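Local coordinates for 6-carboxyhexanoate--coa ligase (Bacillus subtilis, PDB 5FLG), which belongs to the 6-carboxyhexanoate--CoA ligase (pimeloyl-CoA synthase) family and is modelled here with magnesium, pimelic acid and phosphoaminophosphonic acid-adenylate ester, at residues D130-K135 / F231-N236. Sequence-based numbering, arbitrary orientation.
Sequences DIHTGK and FIDGSN
Asp130 and Ile232 form a parallel beta bridge at the ends of two neighbouring strands, 127-130 and 227-232, in the mixed sheet of this ligase; just beyond it the turn of a beta hairpin, leading from 127-130 to the antiparallel strand 135-136, packs against the chain leaving 227-232. The pairing rests on a CA-CA separation of 4.8 Å between Asp130 and Ile232 and on one nearly straight backbone bond, Ile131 N to Ile232 O at 2.9 Å with 171° at the hydrogen. The same carbonyl oxygen also receives a CA-H contact from Asp130. Farther back, Ile232 bonds through its backbone to Phe129, while Phe231 pairs with Val189 and Ala190 on the strand beyond, so 227-232 is held between two neighbours.

Beside the bridge, side chains add to the contact. Ile131 reaches across with two branches: CD1 lies 3.6 Å from Asp233 CB, and CG2 packs 4.1 Å from Phe231 CB. Its chi1 of 73° sets CG1 between the backbone N and the carbonyl carbon, and the extended second torsion carries CD1 across Asp233 at a slant. CG1 also sits over one face of the His132 ring, offset toward its rim.

The turn has its own brace, an Asx turn: Asp130 OD1 accepts His132 N at 2.6 Å, from above the carboxylate plane, and Gly134 N bonds back to Asp130 O. This fold of the chain brings the otherwise exposed imidazole near Asp233, the ring and carboxylate planes nearly perpendicular. The resulting bond is weak: His132 NE2 approaches Asp233 OD1 obliquely to the ring at 3.1 Å, with only 130° at the hydrogen.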
# COMPACT_ATOMS: atom_id res chain seq x y z
N ASP A 130 -12.25 -27.87 -8.67
CA ASP A 130 -12.44 -28.47 -10.00
C ASP A 130 -13.54 -29.51 -9.94
O ASP A 130 -13.42 -30.47 -9.21
CB ASP A 130 -11.15 -29.13 -10.38
CG ASP A 130 -11.18 -29.77 -11.76
OD1 ASP A 130 -12.26 -30.01 -12.35
OD2 ASP A 130 -10.08 -30.03 -12.23
N ILE A 131 -14.59 -29.36 -10.76
CA ILE A 131 -15.72 -30.27 -10.69
C ILE A 131 -15.41 -31.58 -11.45
O ILE A 131 -16.15 -32.52 -11.35
CB ILE A 131 -17.00 -29.69 -11.30
CG1 ILE A 131 -16.90 -29.65 -12.83
CG2 ILE A 131 -17.29 -28.31 -10.75
CD1 ILE A 131 -18.21 -29.35 -13.52
N HIS A 132 -14.28 -31.65 -12.11
CA HIS A 132 -13.88 -32.92 -12.76
C HIS A 132 -13.11 -33.84 -11.82
O HIS A 132 -13.36 -35.03 -11.77
CB HIS A 132 -13.02 -32.62 -13.99
CG HIS A 132 -13.77 -31.94 -15.08
ND1 HIS A 132 -15.03 -32.33 -15.47
CD2 HIS A 132 -13.43 -30.89 -15.87
CE1 HIS A 132 -15.43 -31.57 -16.48
NE2 HIS A 132 -14.49 -30.67 -16.72
N THR A 133 -12.15 -33.29 -11.10
CA THR A 133 -11.33 -34.07 -10.20
C THR A 133 -11.96 -34.14 -8.83
O THR A 133 -11.51 -34.91 -8.00
CB THR A 133 -9.95 -33.44 -10.03
OG1 THR A 133 -10.10 -32.11 -9.48
CG2 THR A 133 -9.24 -33.34 -11.37
N GLY A 134 -12.87 -33.22 -8.52
CA GLY A 134 -13.42 -33.12 -7.15
C GLY A 134 -12.40 -32.68 -6.11
O GLY A 134 -12.52 -33.02 -4.94
N LYS A 135 -11.45 -31.85 -6.52
CA LYS A 135 -10.36 -31.39 -5.67
C LYS A 135 -10.14 -29.89 -5.89
O LYS A 135 -10.39 -29.38 -6.97
CB LYS A 135 -9.03 -32.07 -6.05
CG LYS A 135 -9.02 -33.59 -6.06
CD LYS A 135 -7.67 -34.09 -6.56
CE LYS A 135 -7.59 -35.60 -6.68
NZ LYS A 135 -8.35 -36.28 -5.59
N PHE A 231 -16.74 -23.08 -8.20
CA PHE A 231 -16.76 -24.40 -8.78
C PHE A 231 -16.42 -24.29 -10.25
O PHE A 231 -17.11 -23.58 -11.01
CB PHE A 231 -18.14 -25.01 -8.56
CG PHE A 231 -18.44 -25.33 -7.12
CD1 PHE A 231 -18.08 -26.55 -6.58
CD2 PHE A 231 -19.06 -24.39 -6.29
CE1 PHE A 231 -18.36 -26.85 -5.26
CE2 PHE A 231 -19.31 -24.67 -4.96
CZ PHE A 231 -18.96 -25.89 -4.44
N ILE A 232 -15.28 -24.85 -10.62
CA ILE A 232 -14.68 -24.66 -11.95
C ILE A 232 -14.82 -25.88 -12.87
O ILE A 232 -14.59 -27.02 -12.46
CB ILE A 232 -13.17 -24.39 -11.84
CG1 ILE A 232 -12.92 -23.21 -10.92
CG2 ILE A 232 -12.56 -24.18 -13.21
CD1 ILE A 232 -13.43 -21.88 -11.44
N ASP A 233 -15.23 -25.61 -14.10
CA ASP A 233 -15.31 -26.61 -15.15
C ASP A 233 -14.54 -26.12 -16.36
O ASP A 233 -15.07 -25.38 -17.19
CB ASP A 233 -16.76 -26.82 -15.57
CG ASP A 233 -16.88 -27.64 -16.86
OD1 ASP A 233 -15.83 -28.00 -17.44
OD2 ASP A 233 -18.02 -27.91 -17.30
N GLY A 234 -13.28 -26.52 -16.46
CA GLY A 234 -12.44 -26.04 -17.53
C GLY A 234 -11.27 -26.98 -17.77
O GLY A 234 -10.80 -27.64 -16.84
N SER A 235 -10.83 -27.05 -19.03
CA SER A 235 -9.68 -27.88 -19.41
C SER A 235 -8.42 -27.08 -19.24
O SER A 235 -7.32 -27.63 -19.25
CB SER A 235 -9.76 -28.31 -20.88
OG SER A 235 -10.91 -29.10 -21.13
N ASN A 236 -8.55 -25.76 -19.26
CA ASN A 236 -7.38 -24.93 -19.48
C ASN A 236 -6.55 -24.87 -18.22
O ASN A 236 -6.95 -25.37 -17.16
CB ASN A 236 -7.77 -23.53 -19.95
CG ASN A 236 -8.42 -23.54 -21.32
OD1 ASN A 236 -8.08 -24.34 -22.19
ND2 ASN A 236 -9.38 -22.64 -21.52